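Local structure of transcriptional regulator, TetR family (Agrobacterium tumefaciens, 2G7S) at residues 16-21 / 60-65; 105-110 / 164-169; 73-78 / 139-144. The protein probably binds operator DNA through an N-terminal helix-turn-helix domain as a dimeric TetR-family regulator, its helical C-terminal domain probably sensing a small ligand. All coordinates share one frame; numbering follows the deposited sequence. Where two conformers were deposited one is given.

Contact 1: residues 16-21 / 60-65; sequences CARTLI and VSQYRQ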
loop_
_atom_site.group_PDB
_atom_site.type_symbol
_atom_site.label_atom_id
_atom_site.label_comp_id
_atom_site.label_asym_id
_atom_site.label_seq_id
_atom_site.Cartn_x
_atom_site.Cartn_y
_atom_site.Cartn_z
ATOM N N CYS A 16 9.573 16.501 12.095
ATOM C CA CYS A 16 9.086 15.507 13.069
ATOM C C CYS A 16 7.818 14.820 12.566
ATOM O O CYS A 16 7.719 13.592 12.543
ATOM C CB CYS A 16 8.828 16.205 14.435
ATOM S SG CYS A 16 8.021 15.122 15.597
ATOM N N ALA A 17 6.848 15.617 12.127
ATOM C CA ALA A 17 5.589 15.043 11.667
ATOM C C ALA A 17 5.835 14.133 10.441
ATOM O O ALA A 17 5.171 13.088 10.293
ATOM C CB ALA A 17 4.645 16.136 11.305
ATOM N N ARG A 18 6.768 14.505 9.595
ATOM C CA ARG A 18 7.042 13.634 8.405
ATOM C C ARG A 18 7.559 12.269 8.914
ATOM O O ARG A 18 7.123 11.209 8.429
ATOM C CB ARG A 18 8.049 14.285 7.491
ATOM C CG ARG A 18 8.038 13.431 6.208
ATOM C CD ARG A 18 8.908 13.673 5.089
ATOM N NE ARG A 18 8.972 15.048 4.699
ATOM C CZ ARG A 18 9.755 15.468 3.681
ATOM N NH1 ARG A 18 10.477 14.562 3.009
ATOM N NH2 ARG A 18 9.827 16.779 3.396
ATOM N N THR A 19 8.506 12.267 9.852
ATOM C CA THR A 19 9.023 10.991 10.315
ATOM C C THR A 19 7.924 10.173 10.981
ATOM O O THR A 19 7.801 8.973 10.738
ATOM C CB THR A 19 10.173 11.283 11.301
ATOM O OG1 THR A 19 11.176 11.993 10.579
ATOM C CG2 THR A 19 10.744 10.022 11.889
ATOM N N LEU A 20 7.061 10.831 11.765
ATOM C CA LEU A 20 5.991 10.085 12.450
ATOM C C LEU A 20 4.969 9.524 11.444
ATOM O O LEU A 20 4.461 8.417 11.612
ATOM C CB LEU A 20 5.249 10.944 13.529
ATOM C CG LEU A 20 6.214 11.509 14.629
ATOM C CD1 LEU A 20 5.384 12.378 15.550
ATOM C CD2 LEU A 20 6.859 10.315 15.384
ATOM N N ILE A 21 4.609 10.332 10.429
ATOM C CA ILE A 21 3.590 9.905 9.506
ATOM C C ILE A 21 4.070 8.693 8.665
ATOM O O ILE A 21 3.235 7.826 8.269
ATOM C CB ILE A 21 3.106 11.078 8.657
ATOM C CG1 ILE A 21 1.642 11.056 8.390
ATOM C CG2 ILE A 21 4.079 11.421 7.572
ATOM C CD1 ILE A 21 1.062 12.366 7.821
ATOM N N VAL A 60 2.933 17.335 3.182
ATOM C CA VAL A 60 2.880 16.590 1.913
ATOM C C VAL A 60 3.321 17.510 0.775
ATOM O O VAL A 60 4.030 17.043 -0.129
ATOM C CB VAL A 60 1.489 16.060 1.660
ATOM C CG1 VAL A 60 1.387 15.463 0.299
ATOM C CG2 VAL A 60 1.105 15.025 2.779
ATOM N N SER A 61 2.915 18.814 0.790
ATOM C CA SER A 61 3.366 19.704 -0.310
ATOM C C SER A 61 4.921 19.769 -0.340
ATOM O O SER A 61 5.543 19.684 -1.434
ATOM C CB SER A 61 2.795 21.120 -0.052
ATOM O OG SER A 61 3.252 21.991 -1.034
ATOM N N GLN A 62 5.555 19.817 0.830
ATOM C CA GLN A 62 7.039 19.902 0.885
ATOM C C GLN A 62 7.615 18.551 0.412
ATOM O O GLN A 62 8.669 18.509 -0.278
ATOM C CB GLN A 62 7.454 20.131 2.342
ATOM C CG GLN A 62 8.973 20.164 2.606
ATOM C CD GLN A 62 9.173 20.364 4.102
ATOM O OE1 GLN A 62 9.033 19.429 4.920
ATOM N NE2 GLN A 62 9.424 21.594 4.480
ATOM N N TYR A 63 6.987 17.445 0.820
ATOM C CA TYR A 63 7.504 16.104 0.431
ATOM C C TYR A 63 7.433 15.997 -1.125
ATOM O O TYR A 63 8.356 15.478 -1.766
ATOM C CB TYR A 63 6.584 15.014 1.050
ATOM C CG TYR A 63 6.869 13.681 0.434
ATOM C CD1 TYR A 63 7.962 12.905 0.899
ATOM C CD2 TYR A 63 6.039 13.162 -0.586
ATOM C CE1 TYR A 63 8.221 11.658 0.331
ATOM C CE2 TYR A 63 6.279 11.853 -1.130
ATOM C CZ TYR A 63 7.380 11.147 -0.678
ATOM O OH TYR A 63 7.718 9.884 -1.203
ATOM N N ARG A 64 6.334 16.440 -1.718
ATOM C CA ARG A 64 6.208 16.339 -3.160
ATOM C C ARG A 64 7.272 17.234 -3.803
ATOM O O ARG A 64 7.978 16.794 -4.723
ATOM C CB ARG A 64 4.836 16.737 -3.602
ATOM C CG ARG A 64 3.813 15.697 -3.179
ATOM C CD ARG A 64 2.427 16.245 -3.556
ATOM N NE ARG A 64 2.337 16.344 -5.012
ATOM C CZ ARG A 64 1.520 17.174 -5.668
ATOM N NH1 ARG A 64 0.675 18.008 -5.024
ATOM N NH2 ARG A 64 1.551 17.186 -7.007
ATOM N N GLN A 65 7.433 18.459 -3.308
ATOM C CA GLN A 65 8.442 19.390 -3.907
ATOM C C GLN A 65 9.798 18.683 -3.934
ATOM O O GLN A 65 10.493 18.647 -5.011
ATOM C CB GLN A 65 8.510 20.732 -3.105
ATOM C CG GLN A 65 7.401 21.724 -3.346
ATOM C CD GLN A 65 7.610 23.004 -2.531
ATOM O OE1 GLN A 65 7.920 22.956 -1.315
ATOM N NE2 GLN A 65 7.417 24.147 -3.178
#
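A single arginine bridges two helices here: Arg18, on the first helix of the TetR-type DNA-binding domain, is hydrogen-bonded to Gln62 and packed against Tyr63 on the long helix 52-77 that leads from that domain into the C-terminal one. The backbones stay well apart, with Arg18 CA and Val60 CA the nearest pair at 8.3 Å, and the length of an arginine suits the gap. Its CG lies anti to the backbone N (chi1 -170°), and a bend at chi3 brings the guanidinium beside helix 52-77. There Arg18 NH2 gives a hydrogen bond to Gln62 OE1 at 3.2 Å, with an N-H...O angle of 152°. The oxygen lies near the guanidinium plane, the donor tilted from the amide plane. Glutamine, extended and neutral, offers this acceptor without adding charge; Glu66, one turn on, meets the charge of Arg18 by a salt bridge with NH1. Tyr63 turns its ring almost perpendicular to the guanidinium, its CD1 3.7 Å from Arg18 NH1 at the ring edge, while Tyr63 CA lies over one guanidinium face. The broad, buried ring suits this place, giving Arg18 an edge to lie against. Helix 105-110 packs on both through Val105, and His101 in the preceding loop also meets Arg18.

Contact 2: residues 105-110 / 164-169; sequences VCALLA and TVHGAM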
loop_
_atom_site.group_PDB
_atom_site.type_symbol
_atom_site.label_atom_id
_atom_site.label_comp_id
_atom_site.label_asym_id
_atom_site.label_seq_id
_atom_site.Cartn_x
_atom_site.Cartn_y
_atom_site.Cartn_z
ATOM N N VAL A 105 5.511 8.926 1.870
ATOM C CA VAL A 105 4.433 9.559 2.630
ATOM C C VAL A 105 3.124 9.460 1.886
ATOM O O VAL A 105 2.069 9.224 2.495
ATOM C CB VAL A 105 4.832 11.080 2.762
ATOM C CG1 VAL A 105 3.630 11.917 3.242
ATOM C CG2 VAL A 105 6.049 11.274 3.674
ATOM N N CYS A 106 3.177 9.697 0.559
ATOM C CA CYS A 106 1.914 9.766 -0.193
ATOM C C CYS A 106 1.367 8.356 -0.415
ATOM O O CYS A 106 0.153 8.151 -0.356
ATOM C CB CYS A 106 2.083 10.466 -1.512
ATOM S SG CYS A 106 2.322 12.253 -1.217
ATOM N N ALA A 107 2.236 7.361 -0.659
ATOM C CA ALA A 107 1.715 6.027 -0.824
ATOM C C ALA A 107 1.029 5.565 0.482
ATOM O O ALA A 107 0.018 4.839 0.466
ATOM C CB ALA A 107 2.865 5.061 -1.237
ATOM N N LEU A 108 1.635 5.901 1.628
ATOM C CA LEU A 108 1.067 5.481 2.889
ATOM C C LEU A 108 -0.287 6.167 3.086
ATOM O O LEU A 108 -1.280 5.536 3.464
ATOM C CB LEU A 108 2.082 5.753 4.084
ATOM C CG LEU A 108 1.946 4.768 5.307
ATOM C CD1 LEU A 108 3.146 4.908 6.235
ATOM C CD2 LEU A 108 0.670 4.787 6.081
ATOM N N LEU A 109 -0.303 7.496 2.922
ATOM C CA LEU A 109 -1.568 8.207 3.132
ATOM C C LEU A 109 -2.638 7.702 2.150
ATOM O O LEU A 109 -3.807 7.748 2.499
ATOM C CB LEU A 109 -1.368 9.703 2.948
ATOM C CG LEU A 109 -0.608 10.386 4.100
ATOM C CD1 LEU A 109 -0.190 11.808 3.710
ATOM C CD2 LEU A 109 -1.443 10.459 5.414
ATOM N N ALA A 110 -2.236 7.311 0.932
ATOM C CA ALA A 110 -3.272 6.871 -0.002
ATOM C C ALA A 110 -4.073 5.708 0.542
ATOM O O ALA A 110 -5.243 5.569 0.203
ATOM C CB ALA A 110 -2.610 6.479 -1.341
ATOM N N THR A 164 3.730 -1.280 -8.798
ATOM C CA THR A 164 4.729 -2.292 -8.365
ATOM C C THR A 164 5.640 -1.698 -7.310
ATOM O O THR A 164 5.942 -2.379 -6.315
ATOM C CB THR A 164 5.533 -2.778 -9.586
ATOM O OG1 THR A 164 4.573 -3.301 -10.577
ATOM C CG2 THR A 164 6.442 -3.892 -9.178
ATOM N N VAL A 165 6.086 -0.454 -7.484
ATOM C CA VAL A 165 6.926 0.231 -6.490
ATOM C C VAL A 165 6.162 0.331 -5.159
ATOM O O VAL A 165 6.752 0.042 -4.098
ATOM C CB VAL A 165 7.345 1.625 -7.053
ATOM C CG1 VAL A 165 7.840 2.547 -6.010
ATOM C CG2 VAL A 165 8.406 1.453 -8.191
ATOM N N HIS A 166 4.907 0.816 -5.221
ATOM C CA HIS A 166 4.188 0.987 -3.964
ATOM C C HIS A 166 3.905 -0.384 -3.308
ATOM O O HIS A 166 3.989 -0.507 -2.058
ATOM C CB HIS A 166 2.903 1.699 -4.237
ATOM C CG HIS A 166 3.122 3.115 -4.638
ATOM N ND1 HIS A 166 2.169 3.835 -5.334
ATOM C CD2 HIS A 166 4.161 3.962 -4.422
ATOM C CE1 HIS A 166 2.624 5.087 -5.532
ATOM N NE2 HIS A 166 3.841 5.188 -4.994
ATOM N N GLY A 167 3.628 -1.411 -4.119
ATOM C CA GLY A 167 3.376 -2.708 -3.543
ATOM C C GLY A 167 4.681 -3.289 -3.000
ATOM O O GLY A 167 4.642 -4.102 -2.040
ATOM N N ALA A 168 5.823 -3.008 -3.642
ATOM C CA ALA A 168 7.107 -3.539 -3.179
ATOM C C ALA A 168 7.532 -2.880 -1.854
ATOM O O ALA A 168 8.095 -3.565 -0.983
ATOM C CB ALA A 168 8.163 -3.295 -4.258
HETATM N N MSE A 169 7.292 -1.558 -1.703
HETATM C CA MSE A 169 7.532 -0.897 -0.433
HETATM C C MSE A 169 6.723 -1.624 0.658
HETATM O O MSE A 169 7.191 -1.750 1.847
HETATM C CB MSE A 169 6.998 0.621 -0.482
HETATM C CG MSE A 169 7.822 1.526 -1.195
HETATM SE SE MSE A 169 6.636 3.147 -1.147
HETATM C CE MSE A 169 8.064 4.048 -2.556
#
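Ala107 and His166 meet in a CH-pi contact, the methyl group of the alanine resting over one face of the imidazole. Ala107 CB stands 3.9 Å from the centroid of the His166 ring and 20° off its normal. The methyl is displaced toward the rim, and its closest ring atom is His166 CD2, at 3.6 Å from Ala107 CB. The side-chain conformation of the histidine explains this approach. Its CG is anti to the carbonyl carbon and beside the backbone N (chi1 -69°), which carries the imidazole out toward helix 105-110, and chi2 of 159° turns a flat face, not an edge, to the alanine. Histidine suits the place because its flat imidazole offers one face to the methyl while the ring also meets Phe128. No hydrogen bond crosses between the segments, and the contact rests on dispersion and the fit of shapes.

The second touch comes from Met169, present as selenomethionine and one turn further along. The chain of Met169 is extended beyond CG and carries its SE outward to lie 4.2 Å from Ala107 CB. The alanine methyl is thus met by an aromatic face and by a long, flexible methionine chain. A small residue suits this place: the CA atoms of Ala107 and His166 are 6.4 Å apart, a close approach for two helices, and a methyl fills the interval. All three residues are buried, as befits an apolar contact in the interior of the TetR-like C-terminal domain.

Around the contact, Phe128 belongs to helix 118-144, and Phe103 and Cys104, just before helix 105-110, touch Met169. Helix 180-192 packs on Ala168, while Leu170 of the second subunit reaches both Ala110 and His166, so the packing continues into the interface with that subunit.

Contact 3: residues 73-78 / 139-144; sequences ELEKNI and LERGIA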
loop_
_atom_site.group_PDB
_atom_site.type_symbol
_atom_site.label_atom_id
_atom_site.label_comp_id
_atom_site.label_asym_id
_atom_site.label_seq_id
_atom_site.Cartn_x
_atom_site.Cartn_y
_atom_site.Cartn_z
ATOM N N GLU A 73 16.433 15.705 -10.883
ATOM C CA GLU A 73 17.900 15.625 -10.843
ATOM C C GLU A 73 18.330 14.344 -11.525
ATOM O O GLU A 73 19.371 14.351 -12.271
ATOM C CB GLU A 73 18.407 15.764 -9.391
ATOM C CG GLU A 73 19.909 15.558 -9.262
ATOM C CD GLU A 73 20.619 16.801 -8.824
ATOM O OE1 GLU A 73 20.882 16.907 -7.591
ATOM O OE2 GLU A 73 20.913 17.670 -9.693
ATOM N N LEU A 74 17.594 13.241 -11.351
ATOM C CA LEU A 74 17.914 11.998 -12.089
ATOM C C LEU A 74 17.822 12.207 -13.547
ATOM O O LEU A 74 18.763 11.826 -14.333
ATOM C CB LEU A 74 16.908 10.872 -11.806
ATOM C CG LEU A 74 16.948 10.378 -10.369
ATOM C CD1 LEU A 74 15.971 9.204 -10.125
ATOM C CD2 LEU A 74 18.407 9.999 -9.904
ATOM N N GLU A 75 16.728 12.815 -13.974
ATOM C CA GLU A 75 16.475 13.084 -15.352
ATOM C C GLU A 75 17.570 13.982 -15.924
ATOM O O GLU A 75 18.094 13.751 -17.034
ATOM C CB GLU A 75 15.071 13.719 -15.523
ATOM C CG GLU A 75 14.604 13.824 -16.904
ATOM C CD GLU A 75 13.291 14.533 -16.964
ATOM O OE1 GLU A 75 12.450 14.416 -15.990
ATOM O OE2 GLU A 75 13.066 15.205 -17.987
ATOM N N LYS A 76 17.982 15.013 -15.196
ATOM C CA LYS A 76 19.046 15.908 -15.656
ATOM C C LYS A 76 20.395 15.196 -15.855
ATOM O O LYS A 76 21.073 15.463 -16.854
ATOM C CB LYS A 76 19.295 16.945 -14.623
ATOM C CG LYS A 76 20.234 18.046 -15.091
ATOM C CD LYS A 76 20.501 19.116 -13.992
ATOM C CE LYS A 76 21.467 18.604 -12.987
ATOM N NZ LYS A 76 21.618 19.561 -11.904
ATOM N N ASN A 77 20.816 14.401 -14.848
ATOM C CA ASN A 77 22.171 13.847 -14.754
ATOM C C ASN A 77 22.347 12.598 -15.642
ATOM O O ASN A 77 23.448 12.325 -16.117
ATOM C CB ASN A 77 22.516 13.506 -13.297
ATOM C CG ASN A 77 22.770 14.738 -12.482
ATOM O OD1 ASN A 77 23.190 15.745 -13.039
ATOM N ND2 ASN A 77 22.516 14.678 -11.177
ATOM N N ILE A 78 21.274 11.885 -15.938
ATOM C CA ILE A 78 21.335 10.572 -16.571
ATOM C C ILE A 78 20.729 10.679 -17.981
ATOM O O ILE A 78 19.611 11.099 -18.135
ATOM C CB ILE A 78 20.544 9.538 -15.709
ATOM C CG1 ILE A 78 21.059 9.535 -14.296
ATOM C CG2 ILE A 78 20.567 8.193 -16.348
ATOM C CD1 ILE A 78 20.090 8.703 -13.340
ATOM N N LEU A 139 9.256 6.577 -19.890
ATOM C CA LEU A 139 9.031 5.431 -20.771
ATOM C C LEU A 139 8.902 5.881 -22.264
ATOM O O LEU A 139 9.391 5.207 -23.171
ATOM C CB LEU A 139 7.774 4.669 -20.295
ATOM C CG LEU A 139 8.029 3.953 -18.949
ATOM C CD1 LEU A 139 6.693 3.601 -18.387
ATOM C CD2 LEU A 139 8.833 2.670 -19.165
ATOM N N GLU A 140 8.206 6.997 -22.458
ATOM C CA GLU A 140 8.021 7.491 -23.842
ATOM C C GLU A 140 9.387 7.810 -24.441
ATOM O O GLU A 140 9.621 7.499 -25.631
ATOM C CB GLU A 140 7.154 8.751 -23.848
ATOM C CG GLU A 140 5.706 8.432 -23.620
ATOM C CD GLU A 140 4.877 9.692 -23.320
ATOM O OE1 GLU A 140 5.410 10.676 -22.743
ATOM O OE2 GLU A 140 3.654 9.677 -23.689
ATOM N N ARG A 141 10.271 8.501 -23.683
ATOM C CA ARG A 141 11.626 8.820 -24.211
ATOM C C ARG A 141 12.353 7.528 -24.489
ATOM O O ARG A 141 13.149 7.421 -25.446
ATOM C CB ARG A 141 12.389 9.643 -23.235
ATOM C CG ARG A 141 11.768 11.067 -23.116
ATOM C CD ARG A 141 12.752 12.023 -22.382
ATOM N NE ARG A 141 13.161 11.548 -21.075
ATOM C CZ ARG A 141 12.470 11.839 -19.936
ATOM N NH1 ARG A 141 11.337 12.588 -19.948
ATOM N NH2 ARG A 141 12.926 11.385 -18.765
ATOM N N GLY A 142 12.179 6.516 -23.641
ATOM C CA GLY A 142 12.854 5.256 -23.932
ATOM C C GLY A 142 12.401 4.634 -25.236
ATOM O O GLY A 142 13.232 4.077 -26.001
ATOM N N ILE A 143 11.099 4.697 -25.513
ATOM C CA ILE A 143 10.630 4.255 -26.845
ATOM C C ILE A 143 11.206 5.146 -27.944
ATOM O O ILE A 143 11.702 4.638 -28.948
ATOM C CB ILE A 143 9.103 4.287 -26.903
ATOM C CG1 ILE A 143 8.493 3.171 -26.012
ATOM C CG2 ILE A 143 8.623 4.146 -28.371
ATOM C CD1 ILE A 143 8.738 1.775 -26.522
ATOM N N ALA A 144 11.145 6.445 -27.754
ATOM C CA ALA A 144 11.555 7.348 -28.825
ATOM C C ALA A 144 13.027 7.156 -29.167
ATOM O O ALA A 144 13.411 7.367 -30.332
ATOM C CB ALA A 144 11.338 8.786 -28.397
#
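Glu75 and Arg141 pair opposite charges at the surface of the all-helical TetR-like fold, near the C-terminal ends of helix 52-77 and helix 118-144. The backbones are far apart, with Glu75 CA and Arg141 CA 11.0 Å from each other, so two long side chains span the interval. Each suits its place: glutamate and arginine can cross such a distance with flexible methylenes while keeping their charged ends partly exposed.

The electrostatic part is a long salt bridge, Glu75 OE2 lying 3.7 Å from Arg141 NH1. The oxygen sits over a face of the guanidinium, well out of its plane, so no N-H points at it and the attraction is one of charge alone. Carboxylate and guanidinium planes are only 21° apart but offset, the OE2 end reaching over the guanidinium face, although the two side chains cross at about a right angle. Glu75 swings CG away from its own backbone N (chi1 -170°) and runs out extended, whereas Arg141 bends at chi3, and a chi4 of -89° sets the guanidinium plane across the chain so that a face meets the acid.

Hydrogen bonding is directed to other partners. Arg141 NH2 bonds to Gln84 OE1 of helix 81-98, and Glu75 OE1 accepts from the indole NE1 of Trp134 on helix 118-144. These bonds probably help to hold the two charged groups in place. Gln84 also donates through NE2 to Ile78 O, where helix 52-77 has ended, and so ties the helix end and Arg141 together.

A separate salt bridge lies within segment 73-78, between Lys76 NZ and Glu73 OE2 at 3.0 Å. Van der Waals contact completes the pairing across the two helices: the aliphatic Glu75 CG approaches Arg141 NH2 to 3.5 Å.

How the contacts relate
Helix 52-77 takes part in both contact 1 and contact 3, whose centres are 27 Å apart on opposite sides of the chain's centre. It thus meets the DNA-binding domain near its middle and helix 118-144 near its far end. Contact 2 lies 14 Å from contact 1 and 22 Å from contact 3, centre to centre, and touches contact 1 directly: Val60 packs on Cys106 and Leu109 of helix 105-110. Contact 1 closes first along the chain, while the segments of contacts 2 and 3 alternate. Helix 105-110 therefore joins the domain connection to the dimer-facing core, a route by which ligand binding could plausibly influence the DNA-binding domain.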